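Local coordinates for carbonic anhydrase (Geobacillus kaustophilus, PDB 3VNP), which catalyses the reversible hydration of carbon dioxide to hydrogencarbonate as a homotrimeric gamma-class enzyme with magnesium or zinc in its active site, at residues Q83-S88 with G100-D105; K7-Q12 with T26-I31; S36-T41 with I58-I63; A107-G112 with K125-N130; D46-V51 with L64-N69. One frame throughout, in Å; residues are numbered along the deposited sequence.

Contact 1 of 5, residues Q83-S88 with G100-D105. With MG (magnesium ion), chain E.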
# COMPACT_ATOMS: atom_id res chain seq x y z
N GLN A 83 0.19 -6.34 0.11
CA GLN A 83 0.40 -5.09 0.80
C GLN A 83 0.59 -5.22 2.31
O GLN A 83 -0.19 -4.67 3.09
CB GLN A 83 -0.79 -4.18 0.50
CG GLN A 83 -0.78 -2.83 1.18
CD GLN A 83 -2.09 -2.08 0.98
OE1 GLN A 83 -2.60 -1.45 1.92
NE2 GLN A 83 -2.64 -2.14 -0.23
N VAL A 84 1.62 -5.94 2.71
CA VAL A 84 1.91 -6.09 4.12
C VAL A 84 3.18 -5.31 4.48
O VAL A 84 4.09 -5.16 3.66
CB VAL A 84 2.12 -7.57 4.51
CG1 VAL A 84 2.84 -7.68 5.87
CG2 VAL A 84 0.78 -8.27 4.60
N ILE A 85 3.21 -4.80 5.70
CA ILE A 85 4.38 -4.09 6.19
C ILE A 85 5.03 -4.99 7.24
O ILE A 85 4.39 -5.43 8.19
CB ILE A 85 4.00 -2.75 6.86
CG1 ILE A 85 3.42 -1.78 5.83
CG2 ILE A 85 5.22 -2.15 7.53
CD1 ILE A 85 2.99 -0.43 6.41
N LEU A 86 6.31 -5.28 7.05
CA LEU A 86 7.04 -6.11 8.00
C LEU A 86 8.21 -5.26 8.44
O LEU A 86 9.08 -4.92 7.63
CB LEU A 86 7.54 -7.40 7.34
CG LEU A 86 6.47 -8.36 6.83
CD1 LEU A 86 7.13 -9.56 6.17
CD2 LEU A 86 5.59 -8.79 7.98
N HIS A 87 8.24 -4.91 9.72
CA HIS A 87 9.30 -4.07 10.23
C HIS A 87 10.07 -4.76 11.35
O HIS A 87 9.56 -4.89 12.47
CB HIS A 87 8.71 -2.75 10.71
CG HIS A 87 9.63 -1.59 10.54
ND1 HIS A 87 10.59 -1.25 11.47
CD2 HIS A 87 9.75 -0.69 9.53
CE1 HIS A 87 11.26 -0.19 11.05
NE2 HIS A 87 10.77 0.16 9.87
N SER A 88 11.29 -5.21 11.05
CA SER A 88 12.12 -5.89 12.04
C SER A 88 11.31 -6.97 12.73
O SER A 88 11.40 -7.14 13.95
CB SER A 88 12.65 -4.91 13.07
OG SER A 88 13.65 -4.09 12.52
N GLY A 100 -2.70 -6.82 4.07
CA GLY A 100 -3.01 -5.58 4.75
C GLY A 100 -2.60 -5.48 6.21
O GLY A 100 -2.95 -4.51 6.89
N SER A 101 -1.87 -6.46 6.71
CA SER A 101 -1.43 -6.44 8.10
C SER A 101 -0.15 -5.65 8.29
O SER A 101 0.53 -5.31 7.32
CB SER A 101 -1.21 -7.87 8.61
OG SER A 101 -2.42 -8.60 8.59
N ILE A 102 0.18 -5.37 9.54
CA ILE A 102 1.38 -4.64 9.88
C ILE A 102 2.02 -5.35 11.07
O ILE A 102 1.43 -5.43 12.15
CB ILE A 102 1.07 -3.18 10.27
CG1 ILE A 102 0.38 -2.47 9.10
CG2 ILE A 102 2.35 -2.45 10.64
CD1 ILE A 102 0.12 -0.99 9.33
N ILE A 103 3.22 -5.89 10.88
CA ILE A 103 3.91 -6.59 11.95
C ILE A 103 5.07 -5.71 12.37
O ILE A 103 5.99 -5.47 11.59
CB ILE A 103 4.46 -7.95 11.46
CG1 ILE A 103 3.38 -8.68 10.65
CG2 ILE A 103 4.88 -8.79 12.65
CD1 ILE A 103 2.09 -8.95 11.40
N LEU A 104 5.02 -5.22 13.60
CA LEU A 104 6.06 -4.32 14.06
C LEU A 104 7.27 -4.95 14.76
O LEU A 104 7.32 -6.15 14.99
CB LEU A 104 5.42 -3.21 14.91
CG LEU A 104 4.45 -2.40 14.04
CD1 LEU A 104 3.73 -1.37 14.86
CD2 LEU A 104 5.21 -1.74 12.89
N ASP A 105 8.23 -4.09 15.05
CA ASP A 105 9.51 -4.44 15.65
C ASP A 105 9.63 -5.45 16.79
O ASP A 105 9.03 -5.30 17.86
CB ASP A 105 10.20 -3.14 16.00
CG ASP A 105 10.25 -2.19 14.82
OD1 ASP A 105 11.20 -2.27 14.01
OD2 ASP A 105 9.30 -1.38 14.66
MG MG E . 11.48 1.89 8.38
O HOH W 1 12.37 4.09 8.92

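Contact 2 of 5, residues K7-Q12 with T26-I31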
# COMPACT_ATOMS: atom_id res chain seq x y z
N LYS A 7 26.28 0.23 1.50
CA LYS A 7 27.47 0.22 2.35
C LYS A 7 28.19 -1.12 2.40
O LYS A 7 28.36 -1.65 3.49
CB LYS A 7 27.12 0.52 3.79
CG LYS A 7 26.35 1.79 4.01
CD LYS A 7 27.25 2.97 4.38
CE LYS A 7 26.45 4.23 4.74
NZ LYS A 7 25.66 4.76 3.58
N GLY A 8 28.61 -1.66 1.27
CA GLY A 8 29.34 -2.92 1.29
C GLY A 8 28.55 -4.22 1.28
O GLY A 8 29.12 -5.30 1.07
N LYS A 9 27.25 -4.13 1.50
CA LYS A 9 26.37 -5.29 1.50
C LYS A 9 25.59 -5.31 0.19
O LYS A 9 25.14 -4.27 -0.28
CB LYS A 9 25.42 -5.22 2.69
CG LYS A 9 26.12 -5.21 4.04
CD LYS A 9 26.55 -6.62 4.43
CE LYS A 9 26.95 -6.71 5.90
NZ LYS A 9 27.36 -8.10 6.30
N THR A 10 25.44 -6.49 -0.40
CA THR A 10 24.71 -6.58 -1.64
C THR A 10 23.76 -7.76 -1.57
O THR A 10 24.09 -8.81 -1.03
CB THR A 10 25.67 -6.73 -2.84
OG1 THR A 10 24.98 -6.40 -4.05
CG2 THR A 10 26.19 -8.16 -2.93
N PRO A 11 22.54 -7.60 -2.09
CA PRO A 11 21.56 -8.69 -2.05
C PRO A 11 22.07 -10.01 -2.63
O PRO A 11 22.71 -10.04 -3.67
CB PRO A 11 20.39 -8.12 -2.85
CG PRO A 11 20.45 -6.67 -2.53
CD PRO A 11 21.93 -6.37 -2.64
N GLN A 12 21.79 -11.10 -1.93
CA GLN A 12 22.18 -12.42 -2.39
C GLN A 12 20.89 -13.20 -2.65
O GLN A 12 20.23 -13.67 -1.73
CB GLN A 12 23.05 -13.12 -1.34
CG GLN A 12 24.51 -12.67 -1.36
CD GLN A 12 25.34 -13.31 -0.26
OE1 GLN A 12 25.33 -14.54 -0.08
NE2 GLN A 12 26.08 -12.49 0.48
N THR A 26 17.50 -3.84 -1.77
CA THR A 26 18.77 -3.18 -1.49
C THR A 26 19.50 -3.75 -0.28
O THR A 26 18.91 -4.35 0.61
CB THR A 26 18.58 -1.67 -1.22
OG1 THR A 26 18.24 -1.47 0.16
CG2 THR A 26 17.46 -1.11 -2.07
N GLY A 27 20.81 -3.53 -0.28
CA GLY A 27 21.68 -3.94 0.82
C GLY A 27 21.72 -5.35 1.35
O GLY A 27 21.66 -6.34 0.62
N ASP A 28 21.82 -5.43 2.67
CA ASP A 28 21.94 -6.69 3.38
C ASP A 28 20.70 -7.57 3.36
O ASP A 28 20.02 -7.71 4.38
CB ASP A 28 22.33 -6.38 4.83
CG ASP A 28 22.96 -7.56 5.53
OD1 ASP A 28 22.72 -8.70 5.09
OD2 ASP A 28 23.69 -7.34 6.52
N VAL A 29 20.41 -8.17 2.22
CA VAL A 29 19.24 -9.05 2.09
C VAL A 29 19.64 -10.42 1.52
O VAL A 29 20.48 -10.53 0.63
CB VAL A 29 18.17 -8.42 1.15
CG1 VAL A 29 16.99 -9.35 1.02
CG2 VAL A 29 17.73 -7.08 1.69
N VAL A 30 19.03 -11.47 2.06
CA VAL A 30 19.31 -12.82 1.59
C VAL A 30 17.97 -13.50 1.28
O VAL A 30 17.12 -13.60 2.16
CB VAL A 30 20.07 -13.65 2.65
CG1 VAL A 30 20.30 -15.06 2.15
CG2 VAL A 30 21.40 -13.00 2.96
N ILE A 31 17.80 -13.94 0.04
CA ILE A 31 16.57 -14.60 -0.37
C ILE A 31 16.80 -16.05 -0.78
O ILE A 31 17.66 -16.34 -1.62
CB ILE A 31 15.89 -13.81 -1.51
CG1 ILE A 31 15.41 -12.45 -0.97
CG2 ILE A 31 14.70 -14.59 -2.06
CD1 ILE A 31 15.06 -11.44 -2.05

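Contact 3 of 5, residues S36-T41 with I58-I63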
# COMPACT_ATOMS: atom_id res chain seq x y z
N SER A 36 9.13 -16.35 -3.86
CA SER A 36 8.68 -15.37 -4.83
C SER A 36 8.37 -14.03 -4.19
O SER A 36 7.63 -13.96 -3.22
CB SER A 36 7.45 -15.91 -5.57
OG SER A 36 6.56 -16.51 -4.65
N ILE A 37 8.95 -12.97 -4.74
CA ILE A 37 8.74 -11.61 -4.26
C ILE A 37 7.86 -10.98 -5.35
O ILE A 37 8.31 -10.78 -6.49
CB ILE A 37 10.09 -10.86 -4.14
CG1 ILE A 37 11.12 -11.73 -3.39
CG2 ILE A 37 9.89 -9.53 -3.43
CD1 ILE A 37 10.76 -12.07 -1.97
N TRP A 38 6.62 -10.68 -5.02
CA TRP A 38 5.70 -10.14 -6.02
C TRP A 38 5.73 -8.65 -6.31
O TRP A 38 6.35 -7.86 -5.60
CB TRP A 38 4.29 -10.63 -5.71
CG TRP A 38 4.26 -12.12 -5.70
CD1 TRP A 38 4.68 -12.95 -4.70
CD2 TRP A 38 3.91 -12.97 -6.80
NE1 TRP A 38 4.62 -14.26 -5.11
CE2 TRP A 38 4.16 -14.30 -6.40
CE3 TRP A 38 3.43 -12.74 -8.10
CZ2 TRP A 38 3.94 -15.40 -7.24
CZ3 TRP A 38 3.22 -13.83 -8.94
CH2 TRP A 38 3.47 -15.14 -8.50
N PHE A 39 5.05 -8.29 -7.39
CA PHE A 39 4.97 -6.93 -7.91
C PHE A 39 4.97 -5.77 -6.92
O PHE A 39 4.22 -5.76 -5.94
CB PHE A 39 3.77 -6.83 -8.86
CG PHE A 39 3.85 -7.77 -10.03
CD1 PHE A 39 4.74 -7.54 -11.07
CD2 PHE A 39 3.12 -8.96 -10.04
CE1 PHE A 39 4.91 -8.46 -12.10
CE2 PHE A 39 3.28 -9.89 -11.06
CZ PHE A 39 4.18 -9.64 -12.09
N ASN A 40 5.82 -4.78 -7.21
CA ASN A 40 5.94 -3.56 -6.43
C ASN A 40 6.42 -3.67 -5.00
O ASN A 40 6.46 -2.68 -4.28
CB ASN A 40 4.61 -2.81 -6.43
CG ASN A 40 4.17 -2.43 -7.82
OD1 ASN A 40 4.74 -1.54 -8.45
ND2 ASN A 40 3.16 -3.12 -8.32
N THR A 41 6.78 -4.87 -4.57
CA THR A 41 7.27 -5.03 -3.21
C THR A 41 8.62 -4.33 -3.03
O THR A 41 9.43 -4.30 -3.95
CB THR A 41 7.42 -6.53 -2.85
OG1 THR A 41 6.12 -7.07 -2.62
CG2 THR A 41 8.28 -6.71 -1.61
N ILE A 58 6.19 -13.40 -0.76
CA ILE A 58 5.93 -12.07 -0.24
C ILE A 58 5.11 -11.38 -1.33
O ILE A 58 5.65 -10.90 -2.33
CB ILE A 58 7.26 -11.34 0.02
CG1 ILE A 58 7.99 -12.05 1.17
CG2 ILE A 58 7.00 -9.88 0.38
CD1 ILE A 58 9.35 -11.48 1.47
N GLN A 59 3.80 -11.35 -1.12
CA GLN A 59 2.88 -10.79 -2.09
C GLN A 59 2.95 -9.29 -2.38
O GLN A 59 3.58 -8.51 -1.66
CB GLN A 59 1.45 -11.22 -1.74
CG GLN A 59 1.22 -12.70 -2.03
CD GLN A 59 -0.08 -13.23 -1.45
OE1 GLN A 59 -1.14 -12.65 -1.65
NE2 GLN A 59 0.01 -14.35 -0.74
N ASP A 60 2.30 -8.93 -3.49
CA ASP A 60 2.22 -7.58 -4.06
C ASP A 60 2.17 -6.38 -3.13
O ASP A 60 1.42 -6.36 -2.16
CB ASP A 60 1.03 -7.54 -5.00
CG ASP A 60 0.92 -8.79 -5.85
OD1 ASP A 60 1.57 -8.87 -6.92
OD2 ASP A 60 0.19 -9.71 -5.43
N ASN A 61 2.97 -5.37 -3.46
CA ASN A 61 3.01 -4.12 -2.72
C ASN A 61 3.39 -4.18 -1.25
O ASN A 61 2.90 -3.38 -0.46
CB ASN A 61 1.66 -3.41 -2.83
CG ASN A 61 1.44 -2.83 -4.19
OD1 ASN A 61 2.10 -1.86 -4.57
ND2 ASN A 61 0.50 -3.41 -4.93
N SER A 62 4.24 -5.12 -0.86
CA SER A 62 4.63 -5.18 0.54
C SER A 62 5.87 -4.34 0.81
O SER A 62 6.62 -3.98 -0.11
CB SER A 62 4.89 -6.62 0.96
OG SER A 62 3.70 -7.38 0.85
N ILE A 63 6.08 -4.01 2.08
CA ILE A 63 7.24 -3.23 2.46
C ILE A 63 7.99 -3.96 3.56
O ILE A 63 7.43 -4.25 4.63
CB ILE A 63 6.84 -1.83 2.99
CG1 ILE A 63 5.82 -1.17 2.06
CG2 ILE A 63 8.08 -0.96 3.11
CD1 ILE A 63 6.29 -1.02 0.63

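Contact 4 of 5, residues A107-G112 with K125-N130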
# COMPACT_ATOMS: atom_id res chain seq x y z
N ALA A 107 8.42 -8.12 17.05
CA ALA A 107 7.23 -8.93 17.21
C ALA A 107 7.57 -10.29 16.63
O ALA A 107 8.05 -10.38 15.50
CB ALA A 107 6.07 -8.32 16.44
N GLU A 108 7.36 -11.35 17.39
CA GLU A 108 7.66 -12.69 16.90
C GLU A 108 6.39 -13.47 16.62
O GLU A 108 5.54 -13.64 17.49
CB GLU A 108 8.55 -13.44 17.89
CG GLU A 108 8.77 -14.91 17.56
CD GLU A 108 9.89 -15.52 18.38
OE1 GLU A 108 10.05 -15.11 19.55
OE2 GLU A 108 10.60 -16.40 17.86
N ILE A 109 6.27 -13.95 15.39
CA ILE A 109 5.10 -14.70 14.99
C ILE A 109 5.42 -16.18 14.91
O ILE A 109 6.11 -16.64 14.01
CB ILE A 109 4.56 -14.17 13.64
CG1 ILE A 109 4.04 -12.74 13.85
CG2 ILE A 109 3.47 -15.07 13.10
CD1 ILE A 109 3.67 -12.04 12.58
N GLY A 110 4.90 -16.91 15.90
CA GLY A 110 5.12 -18.33 16.01
C GLY A 110 4.87 -19.19 14.80
O GLY A 110 4.04 -18.89 13.94
N GLU A 111 5.61 -20.28 14.75
CA GLU A 111 5.53 -21.26 13.68
C GLU A 111 4.08 -21.68 13.40
O GLU A 111 3.32 -21.97 14.32
CB GLU A 111 6.36 -22.47 14.09
CG GLU A 111 6.36 -23.63 13.13
CD GLU A 111 7.04 -24.85 13.74
OE1 GLU A 111 8.17 -24.71 14.25
OE2 GLU A 111 6.42 -25.94 13.72
N GLY A 112 3.71 -21.70 12.12
CA GLY A 112 2.37 -22.11 11.73
C GLY A 112 1.22 -21.20 12.14
O GLY A 112 0.05 -21.58 11.98
N LYS A 125 5.43 -8.16 20.49
CA LYS A 125 4.42 -9.15 20.79
C LYS A 125 4.71 -10.51 20.19
O LYS A 125 5.03 -10.63 19.01
CB LYS A 125 3.03 -8.71 20.34
CG LYS A 125 2.01 -9.79 20.60
CD LYS A 125 0.59 -9.30 20.57
CE LYS A 125 -0.35 -10.36 21.14
NZ LYS A 125 0.02 -10.72 22.54
N LYS A 126 4.59 -11.54 21.03
CA LYS A 126 4.81 -12.91 20.59
C LYS A 126 3.47 -13.57 20.31
O LYS A 126 2.56 -13.51 21.12
CB LYS A 126 5.60 -13.68 21.67
CG LYS A 126 7.07 -13.28 21.72
CD LYS A 126 7.89 -14.04 22.77
CE LYS A 126 7.56 -13.57 24.19
NZ LYS A 126 8.48 -14.17 25.21
N ILE A 127 3.35 -14.17 19.14
CA ILE A 127 2.11 -14.84 18.78
C ILE A 127 2.35 -16.35 18.86
O ILE A 127 3.24 -16.89 18.20
CB ILE A 127 1.68 -14.47 17.34
CG1 ILE A 127 1.44 -12.96 17.25
CG2 ILE A 127 0.40 -15.21 16.96
CD1 ILE A 127 0.30 -12.46 18.09
N PRO A 128 1.57 -17.05 19.70
CA PRO A 128 1.71 -18.50 19.86
C PRO A 128 1.62 -19.24 18.53
O PRO A 128 0.79 -18.91 17.68
CB PRO A 128 0.56 -18.86 20.79
CG PRO A 128 0.42 -17.62 21.63
CD PRO A 128 0.52 -16.53 20.59
N PRO A 129 2.48 -20.25 18.33
CA PRO A 129 2.45 -21.00 17.08
C PRO A 129 1.15 -21.79 16.95
O PRO A 129 0.51 -22.09 17.95
CB PRO A 129 3.67 -21.91 17.19
CG PRO A 129 3.80 -22.11 18.67
CD PRO A 129 3.57 -20.72 19.20
N ASN A 130 0.75 -22.08 15.72
CA ASN A 130 -0.45 -22.85 15.46
C ASN A 130 -1.76 -22.15 15.88
O ASN A 130 -2.81 -22.79 15.97
CB ASN A 130 -0.32 -24.22 16.16
CG ASN A 130 -1.51 -25.13 15.91
OD1 ASN A 130 -1.84 -25.44 14.75
ND2 ASN A 130 -2.16 -25.57 16.99

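Contact 5 of 5, residues D46-V51 with L64-N69. With MG (magnesium ion), chain E.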
# COMPACT_ATOMS: atom_id res chain seq x y z
N ASP A 46 18.86 -1.62 4.63
CA ASP A 46 19.87 -0.62 4.92
C ASP A 46 19.93 -0.20 6.39
O ASP A 46 20.64 0.74 6.72
CB ASP A 46 19.66 0.58 4.00
CG ASP A 46 18.25 1.13 4.07
OD1 ASP A 46 17.82 1.79 3.11
OD2 ASP A 46 17.58 0.90 5.10
N VAL A 47 19.20 -0.90 7.25
CA VAL A 47 19.22 -0.62 8.68
C VAL A 47 19.75 -1.83 9.47
O VAL A 47 20.60 -1.68 10.35
CB VAL A 47 17.82 -0.23 9.22
CG1 VAL A 47 17.91 0.07 10.71
CG2 VAL A 47 17.31 0.99 8.48
N ALA A 48 19.24 -3.02 9.15
CA ALA A 48 19.68 -4.24 9.81
C ALA A 48 19.53 -5.42 8.86
O ALA A 48 18.89 -5.31 7.82
CB ALA A 48 18.88 -4.48 11.09
N PRO A 49 20.12 -6.57 9.21
CA PRO A 49 20.06 -7.78 8.39
C PRO A 49 18.64 -8.24 8.06
O PRO A 49 17.75 -8.19 8.90
CB PRO A 49 20.81 -8.80 9.23
CG PRO A 49 21.82 -7.95 9.94
CD PRO A 49 21.00 -6.77 10.37
N THR A 50 18.44 -8.71 6.83
CA THR A 50 17.14 -9.22 6.42
C THR A 50 17.39 -10.60 5.82
O THR A 50 18.15 -10.73 4.87
CB THR A 50 16.46 -8.35 5.34
OG1 THR A 50 16.31 -7.01 5.83
CG2 THR A 50 15.09 -8.91 4.99
N VAL A 51 16.75 -11.61 6.38
CA VAL A 51 16.91 -12.97 5.89
C VAL A 51 15.55 -13.57 5.55
O VAL A 51 14.63 -13.57 6.36
CB VAL A 51 17.61 -13.85 6.95
CG1 VAL A 51 17.91 -15.22 6.38
CG2 VAL A 51 18.89 -13.18 7.39
N LEU A 64 9.25 -4.27 3.30
CA LEU A 64 10.10 -4.94 4.28
C LEU A 64 11.24 -4.00 4.66
O LEU A 64 11.99 -3.55 3.80
CB LEU A 64 10.64 -6.26 3.72
CG LEU A 64 9.69 -7.45 3.92
CD1 LEU A 64 8.34 -7.16 3.26
CD2 LEU A 64 10.31 -8.72 3.34
N HIS A 65 11.34 -3.69 5.95
CA HIS A 65 12.41 -2.82 6.43
C HIS A 65 12.79 -3.20 7.87
O HIS A 65 12.26 -4.15 8.43
CB HIS A 65 11.96 -1.35 6.39
CG HIS A 65 13.10 -0.38 6.38
ND1 HIS A 65 13.01 0.88 6.94
CD2 HIS A 65 14.35 -0.47 5.87
CE1 HIS A 65 14.16 1.51 6.78
NE2 HIS A 65 14.99 0.72 6.13
N GLN A 66 13.72 -2.45 8.45
CA GLN A 66 14.15 -2.76 9.80
C GLN A 66 14.45 -1.52 10.64
O GLN A 66 14.64 -0.42 10.10
CB GLN A 66 15.43 -3.62 9.78
CG GLN A 66 15.58 -4.58 8.61
CD GLN A 66 15.96 -3.87 7.33
OE1 GLN A 66 16.79 -2.96 7.34
NE2 GLN A 66 15.37 -4.28 6.21
N SER A 67 14.45 -1.71 11.95
CA SER A 67 14.80 -0.67 12.91
C SER A 67 16.21 -1.12 13.36
O SER A 67 16.56 -2.31 13.23
CB SER A 67 13.81 -0.65 14.08
OG SER A 67 13.72 -1.91 14.73
N PRO A 68 17.03 -0.20 13.87
CA PRO A 68 18.39 -0.56 14.30
C PRO A 68 18.52 -1.79 15.20
O PRO A 68 17.71 -2.01 16.10
CB PRO A 68 18.87 0.72 15.00
CG PRO A 68 18.15 1.79 14.29
CD PRO A 68 16.75 1.22 14.17
N ASN A 69 19.53 -2.60 14.91
CA ASN A 69 19.83 -3.81 15.69
C ASN A 69 18.76 -4.88 15.72
O ASN A 69 18.89 -5.84 16.48
CB ASN A 69 20.19 -3.41 17.12
CG ASN A 69 21.22 -2.30 17.17
OD1 ASN A 69 21.04 -1.30 17.87
ND2 ASN A 69 22.31 -2.47 16.42
MG MG E . 11.48 1.89 8.38
O HOH W 2 21.38 -2.39 12.80
O HOH W 1 12.37 4.09 8.92

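Contact 1 of 5, residues Q83-S88 with G100-D105
His87 and Asp105 lie side by side just where two neighbouring parallel strands, 85-87 and 102-103, run out on successive coils of the left-handed parallel β-helix that defines gamma-class carbonic anhydrases. Both nitrogens of the imidazole are engaged. NE2 binds the magnesium ion at 2.4 Å, while ND1 donates to Asp105 OD1 over 2.8 Å. This hydrogen bond is nearly straight (168°) and runs in the imidazole plane; it reaches OD1 on the syn side of a carboxylate turned 71° from the ring. His65, a water and His82 of the second subunit also bind the metal, which therefore sits at a subunit interface.

In the second shell, Asp105 CG stands beside its own backbone N (chi1 -52°), which swings the carboxylate back toward strand 85-87. There OD1 is also hydrogen-bonded to Ser67 OG and packs on Ser88 CB at 3.2 Å. Replacing Asp105 by an alanine here removes an acceptor shared by His87 ND1 and Ser67 OG, and would probably leave the imidazole freer to rotate about its bond to the metal.

Further out, three backbone bonds fix the parallel register: Ile85 N to Ser101 O (3.2 Å), Ile103 N to Ile85 O, and His87 N to Ile103 O (3.0 Å). Consecutive side chains take alternate faces of the sheet. Ile85 and Ile102 point the same way on the face that meets the second subunit; Leu86 and Ile103 pair on the other, where Leu86 CD2 packs 3.5 Å from Ile103 CG1.

Contact 2 of 5, residues K7-Q12 with T26-I31
Lys9 lays its aliphatic chain alongside Asp28, and Pro11 sets its ring against Gly27, where the first coils of the left-handed β-helix turn a corner. The lysine bends at its second torsion (chi2 -79°), so that its methylenes follow the aspartate from base to tip: CB packs on the backbone N of Asp28, at 3.6 Å, and CE comes to 3.4 Å from OD2. Asp28 has its CG on the far side of CB from its backbone N (chi1 -159°), which sends the carboxylate the same way as the lysine chain. The charged ends make only a long salt bridge, NZ to OD2 at 3.8 Å, on an exposed edge.

Pro11 meets the corner with CG and CD, the latter 3.3 Å from Gly27 O. Its nitrogen also lies close to that oxygen but has no hydrogen to offer. Gly27 O instead takes a weak bond from Val29 N, closing the inverse gamma turn centred on Asp28. The proline ring also touches Ile3 and Ile25. A glycine in place of Pro11 takes away the ring and is likely to open a gap beside Gly27, Ile3 and Ile25 and give this loop more freedom to move.

Beyond the corner the two segments join as parallel strands. Gln12 and Val30 pair with their side chains on one face of the sheet, and Gln12 uses both of its backbone polar groups: its N donates to Val29 O at 2.9 Å, and its O accepts from Ile31 N at 3.0 Å, the donor tilted 22° from the carbonyl plane.

Contact 3 of 5, residues S36-T41 with I58-I63
Ser36 begins the pairing with its carbonyl O, which accepts from Ile58 N at 2.9 Å. Ile37 pairs with Ile58 in parallel register, both side chains pointing the same way; Ile37 turns its end toward its partner, so that the two CD1 atoms meet at 3.8 Å. Trp38 returns to the backbone pattern, its N donating to Ile58 O, and the same oxygen lies at the edge of the indole, 3.3 Å from CD1. With Phe39 the two segments leave the strands. Its ring is nearly coplanar with the Asp60 carboxylate, and the edge atom CD2 faces Asp60 OD1 at 3.5 Å, consistent with an attraction between ring hydrogens and the carboxylate. Its carbonyl O takes a bond from Asn61 N, 2.8 Å long. Asn40, in the positive-phi third position of a type II turn, places CB 3.3 Å from Asn61 OD1, the two side chains running side by side. Thr41 closes that turn on Trp38 O, which its N and OG1 both reach, OG1 (3.1 Å) from above the carbonyl plane. Lying beside the backbone N (chi1 -75°), OG1 also accepts from Ser62 N at 3.2 Å, so this buried hydroxyl joins both segments, while the Thr41 side chain crosses that of Ile58 at about a right angle, CG2 packing on CG2.

These turns stack as one corner of the left-handed β-helix. Strand 18-19 flanks residues 36-37 and Val80 of strand 79-80 bonds to Gln59. The Trp38 ring meets Phe18 edge-to-face and packs on Tyr159 and Tyr166 of helix 146-170, and Arg44 of the third subunit makes a salt bridge with Asp60 and a cation-pi contact with Trp38.

Contact 4 of 5, residues A107-G112 with K125-N130
Glu108 and Lys126 cross obliquely on one face of two paired strands, meeting along the lysine methylenes, which pack on both Glu108 CB and the carboxylate oxygen OE1. Glu108 is extended, with CG opposite its backbone N (chi1 172°), and its CB packs on Lys126 CG at 4.1 Å. Lys126 bends at its third torsion and carries its amine off, so that NZ stays 5.9 Å from Glu108 OE1; the carboxylate finds its salt-bridge partner in Arg92 through OE2. On the reverse face Ile109 and Ile127 approach more loosely, CG1 to CG1 at 4.3 Å, and both touch Ile115.

The pairing belongs to the late coils of the left-handed β-helix, where strand 126-127 forms the outermost strand of its parallel sheet within the chain. Ile127 N donates to Glu108 O at 2.8 Å in a nearly straight bond. Less regular is Glu108 N, which meets Lys125 O from above the carbonyl plane (2.9 Å).

Past the strands the two backbones draw close, the CA atoms of Gly110 and Pro129 being 3.9 Å apart. Here Gly110 N reaches Ile127 O in the carbonyl plane, at 2.8 Å.

Contact 5 of 5, residues D46-V51 with L64-N69
Gln66 reaches across to the corner formed by Asp46, Val47 and Ala48, where the chain passes from one sheet of the left-handed β-helix to the next. Its CB packs on Ala48 CB at 3.8 Å. The side chain then bends at its second torsion (chi2 75°), bringing CG and CD close to the Ala48 carbonyl oxygen, with CD 3.3 Å from Ala48 O. At the tip, OE1 accepts two backbone bonds, from Val47 N and, at 3.0 Å, from Ala48 N. The Val47 donor lies nearly in line with the amide C=O, whereas the Ala48 donor is tilted 31° from its plane. NE2 packs beside Thr50 OG1 and is hydrogen-bonded to Arg44 O. The buried amide thus holds the corner by its backbone.

The neighbouring His65 uses both nitrogens in the active site. NE2 donates to the syn lone pair of Asp46 OD2, 2.8 Å away, in the plane of an imidazole set 80° from the carboxylate. A second shell positions that carboxylate: OD1 is held by Arg44 and by Tyr166 OH of the second subunit. Val47 crosses the imidazole at about a right angle, with CG2 3.3 Å from NE2, and sets CG1 against Pro68 CD. A water bridges Val47 O to Asn69 N farther along. Through its other nitrogen, ND1, His65 binds the magnesium ion at 2.3 Å.

From the N terminus, contact 2 closes the first loop, joining residues 7-12 to the corner and strand at 26-31. Contacts 3 and 5 follow and cross: residues 46-51 lie between the two segments of contact 3, whose second segment, 58-63, runs directly into 64-69. Contact 1 and then contact 4 come in series, and no contact encloses another. Contact 5 joins contact 2 through the neighbouring strands 29-31 and 49-52, and contact 1 through strands 63-65 and 85-87 and their shared magnesium and water. Contact 4 continues from contact 1 by packing Ile109 on Ile103, so the series spans successive coils and all three sheets of the β-helix.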